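Local coordinates for protein beta-fructofuranosidase (Arthrobacter, PDB 3WPU) that belongs to the levansucrase/invertase family of the beta-fructosidase clan, whose members are built on a five-bladed beta-propeller, at residues A[169-173]-A[489-493]; A[117-121]-A[212-216]; A[353-357]-A[417-423]. One frame throughout, in Å; residues are numbered along the deposited sequence.

Contact 1: A[169-173]-A[489-493]; sequences VSKNG and HLFTN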
loop_
_atom_site.group_PDB
_atom_site.type_symbol
_atom_site.label_atom_id
_atom_site.label_comp_id
_atom_site.label_asym_id
_atom_site.label_seq_id
_atom_site.Cartn_x
_atom_site.Cartn_y
_atom_site.Cartn_z
ATOM N N VAL A 169 0.742 15.550 5.160
ATOM C CA VAL A 169 1.448 16.593 5.910
ATOM C C VAL A 169 0.934 17.949 5.473
ATOM O O VAL A 169 0.553 18.107 4.340
ATOM C CB VAL A 169 2.978 16.483 5.740
ATOM C CG1 VAL A 169 3.420 16.697 4.304
ATOM C CG2 VAL A 169 3.722 17.385 6.719
ATOM N N SER A 170 0.902 18.901 6.396
ATOM C CA SER A 170 0.485 20.267 6.124
ATOM C C SER A 170 1.717 21.143 6.226
ATOM O O SER A 170 2.723 20.732 6.800
ATOM C CB SER A 170 -0.540 20.724 7.163
ATOM O OG SER A 170 -1.714 19.928 7.124
ATOM N N LYS A 171 1.613 22.369 5.720
ATOM C CA LYS A 171 2.741 23.306 5.707
ATOM C C LYS A 171 3.226 23.709 7.094
ATOM O O LYS A 171 4.364 24.119 7.232
ATOM C CB LYS A 171 2.385 24.575 4.914
ATOM C CG LYS A 171 2.423 24.375 3.412
ATOM C CD LYS A 171 1.914 25.605 2.667
ATOM C CE LYS A 171 1.966 25.383 1.162
ATOM N NZ LYS A 171 1.452 26.545 0.375
ATOM N N ASN A 172 2.359 23.605 8.100
ATOM C CA ASN A 172 2.725 23.901 9.496
ATOM C C ASN A 172 3.335 22.711 10.254
ATOM O O ASN A 172 3.566 22.797 11.457
ATOM C CB ASN A 172 1.496 24.422 10.254
ATOM C CG ASN A 172 0.301 23.480 10.157
ATOM O OD1 ASN A 172 0.461 22.267 10.082
ATOM N ND2 ASN A 172 -0.904 24.047 10.132
ATOM N N GLY A 173 3.591 21.604 9.563
ATOM C CA GLY A 173 4.151 20.410 10.205
ATOM C C GLY A 173 3.093 19.493 10.808
ATOM O O GLY A 173 3.425 18.486 11.435
ATOM N N HIS A 489 10.696 18.727 0.584
ATOM C CA HIS A 489 11.292 19.034 1.876
ATOM C C HIS A 489 10.597 20.219 2.484
ATOM O O HIS A 489 10.671 21.330 1.953
ATOM C CB HIS A 489 12.778 19.309 1.680
ATOM C CG HIS A 489 13.442 18.237 0.895
ATOM N ND1 HIS A 489 13.824 17.033 1.459
ATOM C CD2 HIS A 489 13.675 18.127 -0.433
ATOM C CE1 HIS A 489 14.326 16.258 0.514
ATOM N NE2 HIS A 489 14.239 16.894 -0.641
ATOM N N LEU A 490 9.900 19.959 3.585
ATOM C CA LEU A 490 9.180 20.988 4.301
ATOM C C LEU A 490 10.125 21.644 5.293
ATOM O O LEU A 490 10.849 20.966 6.043
ATOM C CB LEU A 490 7.975 20.372 5.027
ATOM C CG LEU A 490 7.099 21.343 5.814
ATOM C CD1 LEU A 490 6.527 22.422 4.908
ATOM C CD2 LEU A 490 5.970 20.607 6.515
ATOM N N PHE A 491 10.134 22.979 5.274
ATOM C CA PHE A 491 10.826 23.759 6.285
ATOM C C PHE A 491 9.787 24.634 6.950
ATOM O O PHE A 491 9.124 25.415 6.273
ATOM C CB PHE A 491 11.929 24.583 5.640
ATOM C CG PHE A 491 13.005 23.751 5.038
ATOM C CD1 PHE A 491 13.799 22.957 5.854
ATOM C CD2 PHE A 491 13.222 23.737 3.671
ATOM C CE1 PHE A 491 14.804 22.167 5.308
ATOM C CE2 PHE A 491 14.225 22.955 3.121
ATOM C CZ PHE A 491 15.015 22.170 3.941
ATOM N N THR A 492 9.604 24.452 8.254
ATOM C CA THR A 492 8.485 25.058 8.971
ATOM C C THR A 492 8.905 25.477 10.391
ATOM O O THR A 492 9.681 24.795 11.062
ATOM C CB THR A 492 7.271 24.104 9.009
ATOM O OG1 THR A 492 6.155 24.737 9.649
ATOM C CG2 THR A 492 7.603 22.806 9.739
ATOM N N ASN A 493 8.417 26.632 10.825
ATOM C CA ASN A 493 8.643 27.075 12.201
ATOM C C ASN A 493 7.667 28.161 12.544
ATOM O O ASN A 493 7.618 29.178 11.851
ATOM C CB ASN A 493 10.084 27.565 12.419
ATOM C CG ASN A 493 10.866 26.680 13.382
ATOM O OD1 ASN A 493 10.464 26.495 14.537
ATOM N ND2 ASN A 493 11.993 26.133 12.917
#

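Contact 2: A[117-121]-A[212-216]; sequences GYFYR and KGVTL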
loop_
_atom_site.group_PDB
_atom_site.type_symbol
_atom_site.label_atom_id
_atom_site.label_comp_id
_atom_site.label_asym_id
_atom_site.label_seq_id
_atom_site.Cartn_x
_atom_site.Cartn_y
_atom_site.Cartn_z
ATOM N N GLY A 117 3.729 2.745 14.615
ATOM C CA GLY A 117 4.943 3.372 15.106
ATOM C C GLY A 117 5.516 4.285 14.038
ATOM O O GLY A 117 4.948 4.412 12.951
ATOM N N TYR A 118 6.622 4.952 14.335
ATOM C CA TYR A 118 7.275 5.781 13.334
ATOM C C TYR A 118 8.779 5.687 13.393
ATOM O O TYR A 118 9.346 5.311 14.418
ATOM C CB TYR A 118 6.805 7.234 13.422
ATOM C CG TYR A 118 7.267 7.996 14.659
ATOM C CD1 TYR A 118 8.310 8.912 14.569
ATOM C CD2 TYR A 118 6.650 7.832 15.890
ATOM C CE1 TYR A 118 8.739 9.621 15.670
ATOM C CE2 TYR A 118 7.085 8.550 17.011
ATOM C CZ TYR A 118 8.120 9.459 16.868
ATOM O OH TYR A 118 8.595 10.215 17.924
ATOM N N PHE A 119 9.417 5.979 12.261
ATOM C CA PHE A 119 10.873 5.999 12.162
ATOM C C PHE A 119 11.261 7.328 11.536
ATOM O O PHE A 119 10.447 7.962 10.851
ATOM C CB PHE A 119 11.403 4.866 11.282
ATOM C CG PHE A 119 11.205 3.461 11.820
ATOM C CD1 PHE A 119 12.250 2.816 12.463
ATOM C CD2 PHE A 119 10.023 2.772 11.622
ATOM C CE1 PHE A 119 12.109 1.509 12.916
ATOM C CE2 PHE A 119 9.871 1.464 12.068
ATOM C CZ PHE A 119 10.919 0.844 12.737
ATOM N N TYR A 120 12.503 7.750 11.757
ATOM C CA TYR A 120 13.039 8.944 11.114
ATOM C C TYR A 120 14.525 8.802 10.816
ATOM O O TYR A 120 15.237 7.962 11.425
ATOM C CB TYR A 120 12.757 10.178 11.958
ATOM C CG TYR A 120 13.321 10.130 13.354
ATOM C CD1 TYR A 120 14.597 10.604 13.621
ATOM C CD2 TYR A 120 12.552 9.646 14.416
ATOM C CE1 TYR A 120 15.108 10.577 14.910
ATOM C CE2 TYR A 120 13.062 9.600 15.698
ATOM C CZ TYR A 120 14.319 10.078 15.940
ATOM O OH TYR A 120 14.804 10.038 17.240
ATOM N N ARG A 121 14.989 9.574 9.844
ATOM C CA ARG A 121 16.407 9.598 9.491
ATOM C C ARG A 121 16.709 10.914 8.801
ATOM O O ARG A 121 15.798 11.563 8.289
ATOM C CB ARG A 121 16.787 8.410 8.602
ATOM C CG ARG A 121 16.256 8.488 7.183
ATOM C CD ARG A 121 16.586 7.246 6.366
ATOM N NE ARG A 121 16.032 7.367 5.013
ATOM C CZ ARG A 121 16.169 6.462 4.054
ATOM N NH1 ARG A 121 16.847 5.342 4.261
ATOM N NH2 ARG A 121 15.591 6.664 2.888
ATOM N N LYS A 212 18.575 16.535 17.471
ATOM C CA LYS A 212 18.555 15.218 18.112
ATOM C C LYS A 212 17.570 14.228 17.489
ATOM O O LYS A 212 17.722 13.030 17.677
ATOM C CB LYS A 212 18.267 15.347 19.614
ATOM C CG LYS A 212 19.499 15.614 20.470
ATOM C CD LYS A 212 20.327 16.777 19.943
ATOM C CE LYS A 212 21.510 17.078 20.852
ATOM N NZ LYS A 212 21.096 17.472 22.228
ATOM N N GLY A 213 16.581 14.716 16.741
ATOM C CA GLY A 213 15.631 13.830 16.080
ATOM C C GLY A 213 14.216 14.357 16.033
ATOM O O GLY A 213 13.976 15.576 16.064
ATOM N N VAL A 214 13.272 13.422 15.939
ATOM C CA VAL A 214 11.875 13.742 15.731
ATOM C C VAL A 214 11.026 13.195 16.868
ATOM O O VAL A 214 11.162 12.036 17.258
ATOM C CB VAL A 214 11.378 13.148 14.396
ATOM C CG1 VAL A 214 9.865 13.267 14.263
ATOM C CG2 VAL A 214 12.098 13.817 13.230
ATOM N N THR A 215 10.162 14.048 17.398
ATOM C CA THR A 215 9.111 13.642 18.308
ATOM C C THR A 215 7.808 14.009 17.633
ATOM O O THR A 215 7.725 15.016 16.919
ATOM C CB THR A 215 9.208 14.375 19.669
ATOM O OG1 THR A 215 10.481 14.103 20.262
ATOM C CG2 THR A 215 8.118 13.897 20.607
ATOM N N LEU A 216 6.801 13.160 17.812
ATOM C CA LEU A 216 5.467 13.472 17.336
ATOM C C LEU A 216 4.663 13.928 18.539
ATOM O O LEU A 216 4.790 13.374 19.622
ATOM C CB LEU A 216 4.826 12.278 16.624
ATOM C CG LEU A 216 5.540 11.824 15.345
ATOM C CD1 LEU A 216 4.733 10.720 14.673
ATOM C CD2 LEU A 216 5.784 12.938 14.345
HETATM O O HOH W 1 10.825 9.733 19.037
HETATM O O HOH W 2 6.844 10.511 19.862
#

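Contact 3: A[353-357]-A[417-423]; sequences TISHR and HFQAYSH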
loop_
_atom_site.group_PDB
_atom_site.type_symbol
_atom_site.label_atom_id
_atom_site.label_comp_id
_atom_site.label_asym_id
_atom_site.label_seq_id
_atom_site.Cartn_x
_atom_site.Cartn_y
_atom_site.Cartn_z
ATOM N N THR A 353 -2.693 -2.342 -6.435
ATOM C CA THR A 353 -3.182 -3.053 -5.273
ATOM C C THR A 353 -2.271 -4.265 -5.093
ATOM O O THR A 353 -1.475 -4.576 -5.979
ATOM C CB THR A 353 -4.681 -3.405 -5.441
ATOM O OG1 THR A 353 -5.229 -3.913 -4.213
ATOM C CG2 THR A 353 -4.889 -4.395 -6.578
ATOM N N ILE A 354 -2.367 -4.862 -3.928
ATOM C CA ILE A 354 -1.537 -6.008 -3.539
ATOM C C ILE A 354 -2.424 -7.215 -3.297
ATOM O O ILE A 354 -3.483 -7.070 -2.695
ATOM C CB ILE A 354 -0.793 -5.676 -2.223
ATOM C CG1 ILE A 354 -0.268 -4.213 -2.224
ATOM C CG2 ILE A 354 0.302 -6.695 -1.991
ATOM C CD1 ILE A 354 0.632 -3.850 -3.372
ATOM N N SER A 355 -1.961 -8.427 -3.669
ATOM C CA SER A 355 -2.717 -9.637 -3.407
ATOM C C SER A 355 -1.794 -10.798 -3.096
ATOM O O SER A 355 -0.639 -10.800 -3.519
ATOM C CB SER A 355 -3.586 -10.009 -4.595
ATOM O OG SER A 355 -4.681 -10.790 -4.192
ATOM N N HIS A 356 -2.344 -11.771 -2.388
ATOM C CA HIS A 356 -1.638 -13.017 -2.062
ATOM C C HIS A 356 -1.975 -14.079 -3.102
ATOM O O HIS A 356 -3.031 -14.053 -3.719
ATOM C CB HIS A 356 -2.099 -13.536 -0.720
ATOM C CG HIS A 356 -1.670 -12.702 0.451
ATOM N ND1 HIS A 356 -0.351 -12.477 0.774
ATOM C CD2 HIS A 356 -2.401 -12.059 1.388
ATOM C CE1 HIS A 356 -0.290 -11.754 1.878
ATOM N NE2 HIS A 356 -1.524 -11.463 2.251
ATOM N N ARG A 357 -1.106 -15.075 -3.258
ATOM C CA ARG A 357 -1.398 -16.170 -4.163
ATOM C C ARG A 357 -2.595 -16.976 -3.671
ATOM O O ARG A 357 -3.474 -17.341 -4.468
ATOM C CB ARG A 357 -0.183 -17.089 -4.302
ATOM C CG ARG A 357 -0.455 -18.301 -5.167
ATOM C CD ARG A 357 0.827 -18.988 -5.627
ATOM N NE ARG A 357 0.546 -20.085 -6.550
ATOM C CZ ARG A 357 1.416 -21.045 -6.872
ATOM N NH1 ARG A 357 2.647 -21.053 -6.373
ATOM N NH2 ARG A 357 1.058 -22.007 -7.711
ATOM N N HIS A 417 9.220 -16.661 -2.866
ATOM C CA HIS A 417 7.766 -16.611 -3.087
ATOM C C HIS A 417 7.062 -15.648 -2.135
ATOM O O HIS A 417 6.084 -15.014 -2.531
ATOM C CB HIS A 417 7.196 -18.015 -2.890
ATOM C CG HIS A 417 5.810 -18.226 -3.400
ATOM N ND1 HIS A 417 4.695 -18.058 -2.611
ATOM C CD2 HIS A 417 5.368 -18.724 -4.577
ATOM C CE1 HIS A 417 3.616 -18.402 -3.299
ATOM N NE2 HIS A 417 4.002 -18.810 -4.494
ATOM N N PHE A 418 7.563 -15.512 -0.916
ATOM C CA PHE A 418 6.991 -14.613 0.084
ATOM C C PHE A 418 7.962 -13.512 0.512
ATOM O O PHE A 418 7.857 -12.976 1.620
ATOM C CB PHE A 418 6.546 -15.409 1.305
ATOM C CG PHE A 418 5.549 -16.499 0.997
ATOM C CD1 PHE A 418 4.253 -16.178 0.591
ATOM C CD2 PHE A 418 5.887 -17.839 1.133
ATOM C CE1 PHE A 418 3.316 -17.168 0.335
ATOM C CE2 PHE A 418 4.947 -18.833 0.870
ATOM C CZ PHE A 418 3.672 -18.498 0.452
ATOM N N GLN A 419 8.913 -13.163 -0.352
ATOM C CA GLN A 419 10.001 -12.262 0.029
ATOM C C GLN A 419 9.547 -10.855 0.319
ATOM O O GLN A 419 10.271 -10.101 0.957
ATOM C CB GLN A 419 11.102 -12.208 -1.044
ATOM C CG GLN A 419 10.657 -11.528 -2.336
ATOM C CD GLN A 419 11.758 -11.452 -3.372
ATOM O OE1 GLN A 419 12.718 -12.232 -3.357
ATOM N NE2 GLN A 419 11.648 -10.486 -4.258
ATOM N N ALA A 420 8.381 -10.493 -0.219
ATOM C CA ALA A 420 7.904 -9.119 -0.172
ATOM C C ALA A 420 6.381 -9.092 -0.095
ATOM O O ALA A 420 5.692 -9.908 -0.726
ATOM C CB ALA A 420 8.385 -8.369 -1.410
ATOM N N TYR A 421 5.865 -8.163 0.701
ATOM C CA TYR A 421 4.436 -7.880 0.746
ATOM C C TYR A 421 4.176 -6.413 1.144
ATOM O O TYR A 421 5.121 -5.660 1.458
ATOM C CB TYR A 421 3.642 -8.895 1.615
ATOM C CG TYR A 421 2.222 -8.997 1.133
ATOM C CD1 TYR A 421 1.949 -9.486 -0.132
ATOM C CD2 TYR A 421 1.162 -8.521 1.901
ATOM C CE1 TYR A 421 0.663 -9.535 -0.622
ATOM C CE2 TYR A 421 -0.139 -8.529 1.410
ATOM C CZ TYR A 421 -0.389 -9.049 0.152
ATOM O OH TYR A 421 -1.680 -9.105 -0.377
ATOM N N SER A 422 2.897 -6.026 1.035
ATOM C CA SER A 422 2.416 -4.675 1.318
ATOM C C SER A 422 3.219 -3.605 0.586
ATOM O O SER A 422 3.532 -2.527 1.128
ATOM C CB SER A 422 2.358 -4.433 2.824
ATOM O OG SER A 422 1.440 -5.348 3.402
ATOM N N HIS A 423 3.495 -3.884 -0.678
ATOM C CA HIS A 423 4.270 -2.997 -1.497
ATOM C C HIS A 423 3.561 -1.639 -1.608
ATOM O O HIS A 423 2.328 -1.533 -1.490
ATOM C CB HIS A 423 4.373 -3.523 -2.915
ATOM C CG HIS A 423 4.965 -4.889 -3.045
ATOM N ND1 HIS A 423 4.412 -6.011 -2.476
ATOM C CD2 HIS A 423 6.039 -5.313 -3.749
ATOM C CE1 HIS A 423 5.127 -7.069 -2.819
ATOM N NE2 HIS A 423 6.120 -6.670 -3.588
#

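Contact 1: A[169-173]-A[489-493]
Leu490 supplies most of the apolar contact, setting both its methyls against the turn that runs from Ser170 to Gly173. With CG anti to the backbone N (chi1 -179°), the fork leaves strand 489-493 in the direction of that turn. Its CD2 branch lies alongside Val169, 3.9 Å from CG2, the two side chains flank to flank and pointing opposite ways. The same methyl comes within 3.3 Å of Ser170 O, while CD1 sits 3.6 Å from Lys171 O, so the isobutyl group also fits against backbone carbonyls. Val169 rests on Tyr88 as well, from the neighbouring strand 88-90.

The polar side of the contact belongs to Thr492. OG1 is 3.1 Å from Lys171 O, but its one proton can also go to Phe496 O, the stronger partner, so whether it is given to Lys171 O stays open. A chi1 of -177° brings this hydroxyl beside the Lys171-Asn172 peptide and turns CG2 to Gly173, 4.2 Å from its N.

Hydrogen bonds on each side hold the two partners in shape. Within the turn Gly173 N donates to Ser170 O at 3.0 Å, and the side-chain OD1 of Asn172 accepts from Glu174 N just beyond it. Facing them, Leu490 is tied by its backbone to Ser89 and Asn91, and Thr492 O takes a bond from the side-chain ND2 of Asn91, which anchors the strand to its parallel neighbour 88-90.

Gly173 has a positive phi (87°) directly after a type I turn, a conformation well suited to glycine. This is consistent with a type I turn followed by a G1 bulge, the tight connection of an antiparallel beta hairpin, here linking strands 159-169 and 174-184 and packed against a late strand of the same mixed sheet.

Contact 2: A[117-121]-A[212-216]
Tyr118 and Tyr120 reach from one strand of a mixed beta sheet to lie along another strand, 213-216, with Leu216 and Val214 over their faces. The family fold is a five-bladed beta-propeller, and these strands belong to a mixed sheet of it. The two strand segments run roughly antiparallel at 153°, with axes 7.2 Å apart at closest approach. No backbone-to-backbone hydrogen bond joins them; the tyrosine rings lie against side chains and backbone of 213-216, with two waters between.

Both tyrosines hold CG between the backbone N and the carbonyl carbon, which carries their rings across to 213-216. Leu216 CD1 stands over the face of the Tyr118 ring, 3.7 Å from its centroid and 14° off the normal, a CH-pi contact. Val214 does the same for Tyr120, its CB 3.9 Å from that ring's centroid. Val214 N lies over a face of the Tyr120 ring too, displaced toward the rim, and Trp93 meets this tyrosine edge-to-face.

At the edge of the Tyr118 ring, close to its plane, lies Val214 O. One water links Tyr118 OH (2.5 Å) to this carbonyl, donating to Val214 O at 2.9 Å; a second, 2.6 Å from Tyr118 OH, accepts a weak bond from Leu216 N.

Contact 3: A[353-357]-A[417-423]
Arg357 meets His417 at three points, CB, CD and NH1. CB starts 4.1 Å from His417 CE1, and the chain then runs extended, with CG anti to the backbone N (chi1 176°), so that CD comes to the edge of the imidazole, 3.4 Å from NE2. Next, NE turns to Asp365 in a salt bridge. At the tip, NH1 donates to His417 NE2 at 3.2 Å, nearly straight at 168°; the acceptor lies in the guanidinium plane, whereas the donor is tilted out of the ring plane. NH2 is taken by Phe401 O.

Beside this pair, His356 and Tyr421 form an offset stack, centroids 3.8 Å apart and planes at 13°, with His356 CE1 over the centre of the phenol ring. Ile354 lies toward the opposite face, its exact fit doubtful. Glu368 fixes His356 through ND1 and also accepts from Arg357 N, while Tyr421 OH is hydrogen-bonded to Glu338.

Strand 348-355 and the loop before strand 423-425 are thus joined in the interior of the protein. With every guanidinium nitrogen engaged, the buried arginine is fixed in rotation; because His417 accepts at NE2, its ring proton probably sits on ND1.

Overall arrangement
From the N terminus, strand 115-122 opens contact 2, and the hairpin turn at 169-173 opens contact 1 before contact 2 has closed. Contact 2 closes at 212-216, so these two cross along the chain. They engage the same mixed sheet, their centres about 15 Å apart, without touching. Contact 3 opens later, at 353-357, and closes at 417-423, entirely within the span of contact 1, which ends when 489-493 returns to the early hairpin. Contact 3 lies near the middle of the molecule, its centre about 33 Å from that of contact 1, and joins a strand of another sheet to a long loop.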